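Local coordinates for protein ubiquitin-activating enzyme E1-like (Saccharomyces cerevisiae, PDB 3ONH) that forms, with AOS1, the E1 enzyme that activates the ubiquitin-like SMT3 (SUMO) using ATP, this chain being its ubiquitin-fold domain, which engages the E2 Ubc9, at residues V26-E31 and C104-V109; F76-E79 and M84-K87; E31-P36 and V109-I114; I39-A44 and R48-Y53. All coordinates share one frame; numbering follows the deposited sequence.

Overall arrangement
A ubiquitin-like fold, with helix 22-33 laid across a mixed sheet, shows how a small domain is closed by contacts of very different sequence span. Contact 4 is a local hairpin and contact 2 a second one later in the chain; contacts 1 and 3 each bridge some 70 residues, tying helix 22-33 and its exit to the segment around strands 104-105 and 113-115. Contacts 2 and 3 lie nearest, with centres about 8 Å apart, while contacts 3 and 4 are the farthest, about 17 Å. Strand 39-43 pairs with 73-78, joining the hairpins in one sheet, and Phe76 packs against Ile29 of the helix. The C-terminal part of the chain thus runs back along the helix and its exit.

Contact 1: residues V26-E31 and C104-V109; sequences VVLIRE and CSLPDV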
loop_
_atom_site.group_PDB
_atom_site.type_symbol
_atom_site.label_atom_id
_atom_site.label_comp_id
_atom_site.label_asym_id
_atom_site.label_seq_id
_atom_site.Cartn_x
_atom_site.Cartn_y
_atom_site.Cartn_z
ATOM N N VAL A 26 5.719 0.390 2.233
ATOM C CA VAL A 26 5.287 1.749 2.530
ATOM C C VAL A 26 6.090 2.830 1.794
ATOM O O VAL A 26 5.523 3.769 1.224
ATOM C CB VAL A 26 5.355 2.018 4.037
ATOM C CG1 VAL A 26 5.190 3.488 4.318
ATOM C CG2 VAL A 26 4.285 1.209 4.757
ATOM N N VAL A 27 7.408 2.716 1.835
ATOM C CA VAL A 27 8.280 3.606 1.085
ATOM C C VAL A 27 7.933 3.580 -0.404
ATOM O O VAL A 27 7.800 4.630 -1.039
ATOM C CB VAL A 27 9.757 3.207 1.261
ATOM C CG1 VAL A 27 10.659 4.205 0.560
ATOM C CG2 VAL A 27 10.109 3.118 2.738
ATOM N N LEU A 28 7.766 2.373 -0.938
ATOM C CA LEU A 28 7.453 2.147 -2.346
ATOM C C LEU A 28 6.205 2.901 -2.777
ATOM O O LEU A 28 6.197 3.594 -3.789
ATOM C CB LEU A 28 7.217 0.657 -2.570
ATOM C CG LEU A 28 7.609 0.014 -3.900
ATOM C CD1 LEU A 28 6.933 -1.339 -4.017
ATOM C CD2 LEU A 28 7.238 0.893 -5.075
ATOM N N ILE A 29 5.133 2.742 -2.016
ATOM C CA ILE A 29 3.869 3.359 -2.386
ATOM C C ILE A 29 3.924 4.869 -2.192
ATOM O O ILE A 29 3.438 5.638 -3.020
ATOM C CB ILE A 29 2.713 2.755 -1.588
ATOM C CG1 ILE A 29 2.612 1.257 -1.891
ATOM C CG2 ILE A 29 1.420 3.466 -1.924
ATOM C CD1 ILE A 29 1.613 0.524 -1.042
ATOM N N ARG A 30 4.533 5.297 -1.097
ATOM C CA ARG A 30 4.659 6.718 -0.824
ATOM C C ARG A 30 5.411 7.431 -1.942
ATOM O O ARG A 30 4.949 8.440 -2.457
ATOM C CB ARG A 30 5.367 6.956 0.506
ATOM C CG ARG A 30 5.529 8.424 0.859
ATOM C CD ARG A 30 6.579 8.619 1.937
ATOM N NE ARG A 30 6.118 8.197 3.255
ATOM C CZ ARG A 30 6.736 7.296 4.016
ATOM N NH1 ARG A 30 7.842 6.703 3.584
ATOM N NH2 ARG A 30 6.242 6.983 5.208
ATOM N N GLU A 31 6.575 6.916 -2.316
ATOM C CA GLU A 31 7.387 7.591 -3.328
ATOM C C GLU A 31 6.753 7.531 -4.719
ATOM O O GLU A 31 6.758 8.515 -5.454
ATOM C CB GLU A 31 8.803 7.016 -3.359
ATOM C CG GLU A 31 9.515 7.060 -2.008
ATOM C CD GLU A 31 10.364 8.314 -1.819
ATOM O OE1 GLU A 31 10.950 8.479 -0.724
ATOM O OE2 GLU A 31 10.455 9.130 -2.767
ATOM N N CYS A 104 6.944 -7.112 -8.182
ATOM C CA CYS A 104 6.017 -6.296 -7.422
ATOM C C CYS A 104 5.739 -5.060 -8.237
ATOM O O CYS A 104 6.407 -4.044 -8.083
ATOM C CB CYS A 104 6.590 -5.901 -6.069
ATOM S SG CYS A 104 5.495 -4.808 -5.129
ATOM N N SER A 105 4.754 -5.154 -9.117
ATOM C CA SER A 105 4.487 -4.092 -10.069
ATOM C C SER A 105 3.349 -3.192 -9.595
ATOM O O SER A 105 2.205 -3.620 -9.545
ATOM C CB SER A 105 4.138 -4.705 -11.423
ATOM O OG SER A 105 4.209 -3.747 -12.461
ATOM N N LEU A 106 3.665 -1.946 -9.248
ATOM C CA LEU A 106 2.636 -0.994 -8.852
ATOM C C LEU A 106 1.987 -0.350 -10.071
ATOM O O LEU A 106 2.656 -0.017 -11.042
ATOM C CB LEU A 106 3.201 0.094 -7.933
ATOM C CG LEU A 106 3.673 -0.306 -6.531
ATOM C CD1 LEU A 106 3.713 0.901 -5.609
ATOM C CD2 LEU A 106 2.778 -1.357 -5.943
ATOM N N PRO A 107 0.669 -0.155 -10.013
ATOM C CA PRO A 107 -0.056 0.432 -11.140
ATOM C C PRO A 107 0.306 1.897 -11.389
ATOM O O PRO A 107 0.495 2.675 -10.447
ATOM C CB PRO A 107 -1.517 0.325 -10.698
ATOM C CG PRO A 107 -1.454 0.301 -9.207
ATOM C CD PRO A 107 -0.230 -0.512 -8.904
ATOM N N ASP A 108 0.392 2.270 -12.658
ATOM C CA ASP A 108 0.544 3.675 -13.004
ATOM C C ASP A 108 -0.811 4.363 -12.974
ATOM O O ASP A 108 -1.587 4.279 -13.924
ATOM C CB ASP A 108 1.252 3.843 -14.344
ATOM C CG ASP A 108 2.754 3.646 -14.221
ATOM O OD1 ASP A 108 3.465 4.654 -14.027
ATOM O OD2 ASP A 108 3.220 2.488 -14.287
ATOM N N VAL A 109 -1.085 5.018 -11.847
ATOM C CA VAL A 109 -2.359 5.679 -11.590
ATOM C C VAL A 109 -2.133 7.169 -11.346
ATOM O O VAL A 109 -1.073 7.575 -10.873
ATOM C CB VAL A 109 -3.042 5.095 -10.335
ATOM C CG1 VAL A 109 -4.322 5.854 -10.023
ATOM C CG2 VAL A 109 -3.315 3.619 -10.510
#
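Leu28 and Leu106 reach out tip to tip, CD2 of the helix residue lying 3.6 Å from CD1 of Leu106. The other branch of Leu28 goes elsewhere: its CD1 stands 3.9 Å from SG of Cys104, so that the fork of one leucine serves two residues of the segment 104-109. Cys104 presents its sulfur by holding SG anti to the backbone N (chi1 177°). Ile29, next along the helix, meets the same Leu106 methyl from another direction. Its side chain crosses that of Leu106 at about a right angle, and CG1 of Ile29 comes within 3.9 Å of CD1 of Leu106, a methyl touched by two successive helix residues.

The next shell places Leu106. It also rests on Ile10, and Cys104 on Leu12, both in strand 6-12, and a backbone hydrogen bond between Ser105 and Lys11 keeps the segment beside that strand. Ile29 packs on Leu91 of strand 84-95, and Leu28 on Met20. Past the end of the apolar patch, a salt bridge between Asp108 and Lys32 adds a polar tie to the same helix. The helix lies on the sheet as in other ubiquitin-like folds, with the segment 104-109 along its flank. No hydrogen bond crosses between the two segments themselves, so they are joined here by apolar contact.

Contact 2: residues F76-E79 and M84-K87; sequences FSDE and MIRK
Asp78 and Arg86 meet near the loop end of the beta hairpin made by strands 73-78 and 84-95, where a side chain takes over from regular strand pairing. The short strand segments run antiparallel at 156°, but their axes come no closer than 6.6 Å. The gap is spanned by the carboxylate of Asp78, whose CG lies anti to the backbone N (chi1 166°). Its OD2 accepts a hydrogen bond from Arg86 N at 3.0 Å, and the N-H approaches on the anti side of the oxygen, tilted 31° from the carboxylate plane. Here packing is tight: the same OD2 sits 3.3 Å from CA of Ile85, whose side chain crosses that of the aspartate at a slant. The second oxygen, OD1, binds Gly81 N in the turn, so the carboxylate ties the connecting loop to the returning strand.

Elsewhere the contact is looser. Met84 carries its side chain away towards Leu113, and the bent chain of Arg86 turns its guanidinium from the aspartate, leaving Asp78 OD2 and Arg86 NE 6.4 Å apart. That group instead hydrogen-bonds the carbonyls of Val111 and Ser34, joining hairpin, helix exit and C-terminal segment. Beside the carboxylate the backbones are linked through solvent: one water accepts from Asp78 N at 2.9 Å and donates to Arg86 O at 2.6 Å.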
loop_
_atom_site.group_PDB
_atom_site.type_symbol
_atom_site.label_atom_id
_atom_site.label_comp_id
_atom_site.label_asym_id
_atom_site.label_seq_id
_atom_site.Cartn_x
_atom_site.Cartn_y
_atom_site.Cartn_z
ATOM N N PHE A 76 -4.352 3.465 1.202
ATOM C CA PHE A 76 -3.147 4.195 1.550
ATOM C C PHE A 76 -3.467 5.678 1.563
ATOM O O PHE A 76 -3.799 6.244 0.522
ATOM C CB PHE A 76 -2.073 3.901 0.509
ATOM C CG PHE A 76 -0.683 4.220 0.960
ATOM C CD1 PHE A 76 0.133 3.231 1.486
ATOM C CD2 PHE A 76 -0.183 5.502 0.843
ATOM C CE1 PHE A 76 1.423 3.516 1.895
ATOM C CE2 PHE A 76 1.104 5.794 1.250
ATOM C CZ PHE A 76 1.908 4.802 1.780
ATOM N N SER A 77 -3.372 6.299 2.736
ATOM C CA SER A 77 -3.836 7.663 2.930
ATOM C C SER A 77 -2.768 8.656 3.390
ATOM O O SER A 77 -1.761 8.283 3.992
ATOM C CB SER A 77 -4.983 7.686 3.942
ATOM O OG SER A 77 -6.069 6.894 3.511
ATOM N N ASP A 78 -3.034 9.931 3.113
ATOM C CA ASP A 78 -2.200 11.062 3.525
ATOM C C ASP A 78 -2.635 11.554 4.908
ATOM O O ASP A 78 -3.787 11.944 5.106
ATOM C CB ASP A 78 -2.321 12.179 2.467
ATOM C CG ASP A 78 -1.770 13.531 2.930
ATOM O OD1 ASP A 78 -1.758 13.819 4.145
ATOM O OD2 ASP A 78 -1.370 14.330 2.054
ATOM N N GLU A 79 -1.718 11.539 5.867
ATOM C CA GLU A 79 -2.083 11.888 7.241
ATOM C C GLU A 79 -1.417 13.161 7.740
ATOM O O GLU A 79 -1.588 13.544 8.894
ATOM C CB GLU A 79 -1.774 10.736 8.199
ATOM C CG GLU A 79 -2.558 9.464 7.923
ATOM C CD GLU A 79 -4.047 9.633 8.161
ATOM O OE1 GLU A 79 -4.434 10.564 8.896
ATOM O OE2 GLU A 79 -4.834 8.830 7.617
ATOM N N MET A 84 -4.343 20.701 1.810
ATOM C CA MET A 84 -4.586 19.770 0.726
ATOM C C MET A 84 -3.976 18.441 1.106
ATOM O O MET A 84 -3.077 18.375 1.937
ATOM C CB MET A 84 -3.948 20.256 -0.572
ATOM C CG MET A 84 -4.553 21.524 -1.147
ATOM S SD MET A 84 -4.079 21.758 -2.873
ATOM C CE MET A 84 -5.061 20.484 -3.663
ATOM N N ILE A 85 -4.453 17.379 0.484
ATOM C CA ILE A 85 -3.910 16.063 0.737
ATOM C C ILE A 85 -3.681 15.372 -0.583
ATOM O O ILE A 85 -4.329 15.694 -1.571
ATOM C CB ILE A 85 -4.905 15.210 1.525
ATOM C CG1 ILE A 85 -6.264 15.207 0.826
ATOM C CG2 ILE A 85 -5.070 15.746 2.919
ATOM C CD1 ILE A 85 -7.331 14.454 1.582
ATOM N N ARG A 86 -2.759 14.416 -0.604
ATOM C CA ARG A 86 -2.666 13.518 -1.742
ATOM C C ARG A 86 -3.880 12.595 -1.667
ATOM O O ARG A 86 -4.118 11.964 -0.645
ATOM C CB ARG A 86 -1.365 12.711 -1.687
ATOM C CG ARG A 86 -1.155 11.770 -2.861
ATOM C CD ARG A 86 -0.979 12.525 -4.166
ATOM N NE ARG A 86 0.158 13.432 -4.106
ATOM C CZ ARG A 86 0.499 14.254 -5.087
ATOM N NH1 ARG A 86 -0.215 14.279 -6.199
ATOM N NH2 ARG A 86 1.548 15.052 -4.952
ATOM N N LYS A 87 -4.660 12.533 -2.739
ATOM C CA LYS A 87 -5.848 11.689 -2.759
ATOM C C LYS A 87 -5.515 10.248 -2.373
ATOM O O LYS A 87 -4.514 9.703 -2.814
ATOM C CB LYS A 87 -6.491 11.729 -4.142
ATOM C CG LYS A 87 -7.833 11.023 -4.230
ATOM C CD LYS A 87 -8.523 11.370 -5.540
ATOM C CE LYS A 87 -9.803 10.587 -5.740
ATOM N NZ LYS A 87 -10.331 10.799 -7.111
HETATM O O HOH W 1 -5.216 10.537 1.269
#

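Contact 3: residues E31-P36 and V109-I114; sequences EKYSYP and VEVPLI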
loop_
_atom_site.group_PDB
_atom_site.type_symbol
_atom_site.label_atom_id
_atom_site.label_comp_id
_atom_site.label_asym_id
_atom_site.label_seq_id
_atom_site.Cartn_x
_atom_site.Cartn_y
_atom_site.Cartn_z
ATOM N N GLU A 31 6.575 6.916 -2.316
ATOM C CA GLU A 31 7.387 7.591 -3.328
ATOM C C GLU A 31 6.753 7.531 -4.719
ATOM O O GLU A 31 6.758 8.515 -5.454
ATOM C CB GLU A 31 8.803 7.016 -3.359
ATOM C CG GLU A 31 9.515 7.060 -2.008
ATOM C CD GLU A 31 10.364 8.314 -1.819
ATOM O OE1 GLU A 31 10.950 8.479 -0.724
ATOM O OE2 GLU A 31 10.455 9.130 -2.767
ATOM N N LYS A 32 6.197 6.378 -5.068
ATOM C CA LYS A 32 5.597 6.183 -6.384
ATOM C C LYS A 32 4.469 7.172 -6.670
ATOM O O LYS A 32 4.383 7.702 -7.779
ATOM C CB LYS A 32 5.116 4.735 -6.548
ATOM C CG LYS A 32 4.238 4.475 -7.763
ATOM C CD LYS A 32 5.038 4.327 -9.043
ATOM C CE LYS A 32 4.142 3.900 -10.204
ATOM N NZ LYS A 32 4.898 3.693 -11.463
ATOM N N TYR A 33 3.619 7.435 -5.679
ATOM C CA TYR A 33 2.457 8.301 -5.897
ATOM C C TYR A 33 2.553 9.662 -5.205
ATOM O O TYR A 33 1.595 10.426 -5.205
ATOM C CB TYR A 33 1.157 7.593 -5.495
ATOM C CG TYR A 33 0.987 6.240 -6.131
ATOM C CD1 TYR A 33 0.655 6.117 -7.472
ATOM C CD2 TYR A 33 1.165 5.079 -5.392
ATOM C CE1 TYR A 33 0.512 4.872 -8.057
ATOM C CE2 TYR A 33 1.013 3.837 -5.968
ATOM C CZ TYR A 33 0.688 3.739 -7.298
ATOM O OH TYR A 33 0.548 2.499 -7.868
ATOM N N SER A 34 3.705 9.956 -4.611
ATOM C CA SER A 34 3.976 11.269 -4.026
ATOM C C SER A 34 3.111 11.590 -2.821
ATOM O O SER A 34 2.509 12.659 -2.743
ATOM C CB SER A 34 3.840 12.363 -5.082
ATOM O OG SER A 34 4.654 12.046 -6.196
ATOM N N TYR A 35 3.038 10.652 -1.887
ATOM C CA TYR A 35 2.442 10.929 -0.591
ATOM C C TYR A 35 3.513 11.570 0.280
ATOM O O TYR A 35 4.691 11.528 -0.059
ATOM C CB TYR A 35 1.916 9.648 0.058
ATOM C CG TYR A 35 0.648 9.128 -0.566
ATOM C CD1 TYR A 35 -0.595 9.592 -0.155
ATOM C CD2 TYR A 35 0.691 8.158 -1.552
ATOM C CE1 TYR A 35 -1.756 9.122 -0.719
ATOM C CE2 TYR A 35 -0.468 7.677 -2.123
ATOM C CZ TYR A 35 -1.685 8.168 -1.706
ATOM O OH TYR A 35 -2.839 7.691 -2.279
ATOM N N PRO A 36 3.104 12.181 1.399
ATOM C CA PRO A 36 4.056 12.788 2.334
ATOM C C PRO A 36 4.658 11.739 3.260
ATOM O O PRO A 36 4.461 10.548 3.042
ATOM C CB PRO A 36 3.185 13.741 3.152
ATOM C CG PRO A 36 1.851 13.779 2.457
ATOM C CD PRO A 36 1.714 12.482 1.763
ATOM N N VAL A 109 -1.085 5.018 -11.847
ATOM C CA VAL A 109 -2.359 5.679 -11.590
ATOM C C VAL A 109 -2.133 7.169 -11.346
ATOM O O VAL A 109 -1.073 7.575 -10.873
ATOM C CB VAL A 109 -3.042 5.095 -10.335
ATOM C CG1 VAL A 109 -4.322 5.854 -10.023
ATOM C CG2 VAL A 109 -3.315 3.619 -10.510
ATOM N N GLU A 110 -3.136 7.977 -11.671
ATOM C CA GLU A 110 -3.072 9.412 -11.429
ATOM C C GLU A 110 -3.639 9.730 -10.056
ATOM O O GLU A 110 -4.831 9.531 -9.817
ATOM C CB GLU A 110 -3.870 10.162 -12.493
ATOM C CG GLU A 110 -3.526 11.632 -12.604
ATOM C CD GLU A 110 -4.072 12.253 -13.880
ATOM O OE1 GLU A 110 -5.301 12.486 -13.949
ATOM O OE2 GLU A 110 -3.274 12.497 -14.814
ATOM N N VAL A 111 -2.778 10.209 -9.158
ATOM C CA VAL A 111 -3.183 10.545 -7.799
ATOM C C VAL A 111 -2.945 12.013 -7.553
ATOM O O VAL A 111 -1.822 12.435 -7.300
ATOM C CB VAL A 111 -2.414 9.740 -6.744
ATOM C CG1 VAL A 111 -2.935 10.071 -5.371
ATOM C CG2 VAL A 111 -2.550 8.256 -7.009
ATOM N N PRO A 112 -4.014 12.806 -7.617
ATOM C CA PRO A 112 -3.907 14.259 -7.536
ATOM C C PRO A 112 -3.881 14.749 -6.095
ATOM O O PRO A 112 -4.246 14.003 -5.189
ATOM C CB PRO A 112 -5.203 14.741 -8.198
ATOM C CG PRO A 112 -6.081 13.480 -8.386
ATOM C CD PRO A 112 -5.415 12.359 -7.666
ATOM N N LEU A 113 -3.449 15.987 -5.898
ATOM C CA LEU A 113 -3.702 16.692 -4.659
ATOM C C LEU A 113 -5.157 17.156 -4.660
ATOM O O LEU A 113 -5.677 17.583 -5.690
ATOM C CB LEU A 113 -2.789 17.907 -4.532
ATOM C CG LEU A 113 -1.300 17.692 -4.278
ATOM C CD1 LEU A 113 -0.669 19.034 -3.954
ATOM C CD2 LEU A 113 -1.097 16.724 -3.133
ATOM N N ILE A 114 -5.812 17.069 -3.508
ATOM C CA ILE A 114 -7.184 17.546 -3.367
ATOM C C ILE A 114 -7.344 18.257 -2.042
ATOM O O ILE A 114 -6.571 18.041 -1.120
ATOM C CB ILE A 114 -8.189 16.388 -3.403
ATOM C CG1 ILE A 114 -7.830 15.360 -2.329
ATOM C CG2 ILE A 114 -8.225 15.771 -4.781
ATOM C CD1 ILE A 114 -8.949 14.419 -1.988
#
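Val111 is the bump of this contact, and its two methyls enter the angle between Tyr33 and Tyr35. CG2 settles against the root of the Tyr33 ring, 3.9 Å from CD1 and 4.1 Å from CB of that tyrosine. The other branch, CG1, is anti to the backbone N (chi1 -177°), which swings it towards the far end of Tyr35, where it lies 3.9 Å from OH. Both tyrosine side chains cross the valine at about a right angle. Val109 is a second, shallower bump: its CB is 4.2 Å from Tyr33 CE1, and its carbonyl oxygen comes up to the edge of that ring.

Here the chain leaves the helix of the ubiquitin-like fold, Ser34 taking a left-handed backbone conformation (phi 67°) between the two aromatic residues. Behind Tyr33, CG of Lys32 covers one ring face, 3.6 Å above its centre, and the hydroxyl is hydrogen-bonded to Pro107 O. With an alanine in place of Tyr33, a gap would probably open beside Val111 CG2 and Val109, and the Pro107 carbonyl would lose its mate. The Tyr35 ring, meanwhile, meets Phe76 with planes at about 60°, and its hydroxyl makes a weak hydrogen bond to Lys87 O.

Contact 4: residues I39-A44 and R48-Y53; sequences ISLLDA and RLLFDY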
loop_
_atom_site.group_PDB
_atom_site.type_symbol
_atom_site.label_atom_id
_atom_site.label_comp_id
_atom_site.label_asym_id
_atom_site.label_seq_id
_atom_site.Cartn_x
_atom_site.Cartn_y
_atom_site.Cartn_z
ATOM N N ILE A 39 1.752 8.891 6.873
ATOM C CA ILE A 39 0.824 8.153 6.040
ATOM C C ILE A 39 0.016 7.153 6.863
ATOM O O ILE A 39 0.336 6.881 8.024
ATOM C CB ILE A 39 1.595 7.411 4.933
ATOM C CG1 ILE A 39 1.093 7.849 3.568
ATOM C CG2 ILE A 39 1.569 5.894 5.136
ATOM C CD1 ILE A 39 1.305 9.307 3.320
ATOM N N SER A 40 -1.040 6.622 6.255
ATOM C CA SER A 40 -1.832 5.558 6.863
ATOM C C SER A 40 -2.002 4.422 5.868
ATOM O O SER A 40 -2.352 4.655 4.717
ATOM C CB SER A 40 -3.212 6.080 7.271
ATOM O OG SER A 40 -3.611 5.527 8.510
ATOM N N LEU A 41 -1.753 3.196 6.319
ATOM C CA LEU A 41 -1.958 2.001 5.503
ATOM C C LEU A 41 -2.909 1.054 6.221
ATOM O O LEU A 41 -2.593 0.510 7.275
ATOM C CB LEU A 41 -0.631 1.301 5.212
ATOM C CG LEU A 41 -0.631 0.257 4.087
ATOM C CD1 LEU A 41 0.786 -0.030 3.625
ATOM C CD2 LEU A 41 -1.314 -1.032 4.512
ATOM N N LEU A 42 -4.077 0.863 5.627
ATOM C CA LEU A 42 -5.126 0.053 6.215
ATOM C C LEU A 42 -5.470 -1.119 5.293
ATOM O O LEU A 42 -5.462 -0.978 4.074
ATOM C CB LEU A 42 -6.360 0.927 6.427
ATOM C CG LEU A 42 -7.646 0.277 6.924
ATOM C CD1 LEU A 42 -7.670 0.239 8.434
ATOM C CD2 LEU A 42 -8.839 1.052 6.404
ATOM N N ASP A 43 -5.751 -2.281 5.871
ATOM C CA ASP A 43 -6.404 -3.334 5.107
ATOM C C ASP A 43 -7.870 -2.917 4.970
ATOM O O ASP A 43 -8.620 -2.932 5.943
ATOM C CB ASP A 43 -6.267 -4.699 5.805
ATOM C CG ASP A 43 -6.760 -5.860 4.939
ATOM O OD1 ASP A 43 -7.538 -5.609 4.002
ATOM O OD2 ASP A 43 -6.373 -7.027 5.188
ATOM N N ALA A 44 -8.273 -2.501 3.775
ATOM C CA ALA A 44 -9.654 -2.075 3.575
ATOM C C ALA A 44 -10.607 -3.277 3.552
ATOM O O ALA A 44 -11.795 -3.138 3.840
ATOM C CB ALA A 44 -9.792 -1.231 2.310
ATOM N N ARG A 48 -8.245 -3.299 9.111
ATOM C CA ARG A 48 -7.114 -3.342 10.034
ATOM C C ARG A 48 -6.134 -2.210 9.748
ATOM O O ARG A 48 -5.640 -2.083 8.633
ATOM C CB ARG A 48 -6.385 -4.681 9.925
ATOM C CG ARG A 48 -7.175 -5.873 10.437
ATOM C CD ARG A 48 -6.400 -7.174 10.260
ATOM N NE ARG A 48 -6.000 -7.372 8.872
ATOM C CZ ARG A 48 -4.946 -8.080 8.483
ATOM N NH1 ARG A 48 -4.163 -8.681 9.369
ATOM N NH2 ARG A 48 -4.673 -8.185 7.191
ATOM N N LEU A 49 -5.859 -1.381 10.748
ATOM C CA LEU A 49 -4.815 -0.373 10.612
ATOM C C LEU A 49 -3.485 -1.078 10.737
ATOM O O LEU A 49 -3.104 -1.528 11.810
ATOM C CB LEU A 49 -4.939 0.720 11.670
ATOM C CG LEU A 49 -3.938 1.873 11.536
ATOM C CD1 LEU A 49 -3.817 2.340 10.086
ATOM C CD2 LEU A 49 -4.327 3.032 12.440
ATOM N N LEU A 50 -2.784 -1.183 9.620
ATOM C CA LEU A 50 -1.571 -1.974 9.567
ATOM C C LEU A 50 -0.329 -1.131 9.815
ATOM O O LEU A 50 0.700 -1.635 10.263
ATOM C CB LEU A 50 -1.493 -2.681 8.217
ATOM C CG LEU A 50 -2.567 -3.758 8.066
ATOM C CD1 LEU A 50 -2.397 -4.509 6.757
ATOM C CD2 LEU A 50 -2.487 -4.703 9.236
ATOM N N PHE A 51 -0.444 0.169 9.558
ATOM C CA PHE A 51 0.703 1.053 9.666
ATOM C C PHE A 51 0.277 2.494 9.586
ATOM O O PHE A 51 -0.539 2.862 8.748
ATOM C CB PHE A 51 1.690 0.744 8.536
ATOM C CG PHE A 51 2.934 1.579 8.571
ATOM C CD1 PHE A 51 4.137 1.036 8.994
ATOM C CD2 PHE A 51 2.902 2.904 8.174
ATOM C CE1 PHE A 51 5.288 1.804 9.020
ATOM C CE2 PHE A 51 4.047 3.677 8.203
ATOM C CZ PHE A 51 5.241 3.127 8.624
ATOM N N ASP A 52 0.802 3.314 10.486
ATOM C CA ASP A 52 0.721 4.757 10.304
ATOM C C ASP A 52 1.915 5.441 10.967
ATOM O O ASP A 52 2.835 4.774 11.432
ATOM C CB ASP A 52 -0.635 5.337 10.741
ATOM C CG ASP A 52 -0.798 5.409 12.246
ATOM O OD1 ASP A 52 -1.790 6.014 12.701
ATOM O OD2 ASP A 52 0.054 4.876 12.976
ATOM N N TYR A 53 1.903 6.761 10.990
ATOM C CA TYR A 53 3.045 7.535 11.452
ATOM C C TYR A 53 3.204 7.465 12.964
ATOM O O TYR A 53 3.898 8.285 13.561
ATOM C CB TYR A 53 2.833 8.982 11.064
ATOM C CG TYR A 53 1.560 9.528 11.648
ATOM C CD1 TYR A 53 1.579 10.319 12.790
ATOM C CD2 TYR A 53 0.333 9.230 11.076
ATOM C CE1 TYR A 53 0.413 10.815 13.330
ATOM C CE2 TYR A 53 -0.841 9.720 11.610
ATOM C CZ TYR A 53 -0.796 10.511 12.737
ATOM O OH TYR A 53 -1.966 11.000 13.273
#
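Arg48 and Asp43 form a salt bridge at the turn end of this beta hairpin, NH2 of the arginine 2.9 Å from OD2 of the aspartate. The bond is nearly straight, 175° at the hydrogen, and uses the anti lone pair of OD2 in the guanidinium plane, the carboxylate turned 59° against it. Asp43 CG, anti to the backbone N (chi1 -172°), carries the carboxylate alongside the arginine, the two side chains pointing the same way. NE and NH1 of Arg48 bind Asn46 OD1 and Ile66 O. A lysine in its place would probably be unable to reach Asp43, Asn46 and Ile66 together, leaving some of these acceptors without a mate.

The backbones add Asp43 N to Arg48 O at 2.8 Å and Leu41 N to Phe51 O at 2.7 Å. Between them Leu41 O takes Leu50 N and, weakly, Phe51 N: a classic beta bulge. There Leu50 turns toward strand 39-43, its CD1 4.0 Å from Asp43 CB and its CD2 4.2 Å above the centre of the Arg48 guanidinium. Charge thus pins the turn end, while Leu41 and Phe51, on one sheet face and both touching Val26, join the hairpin to the helix.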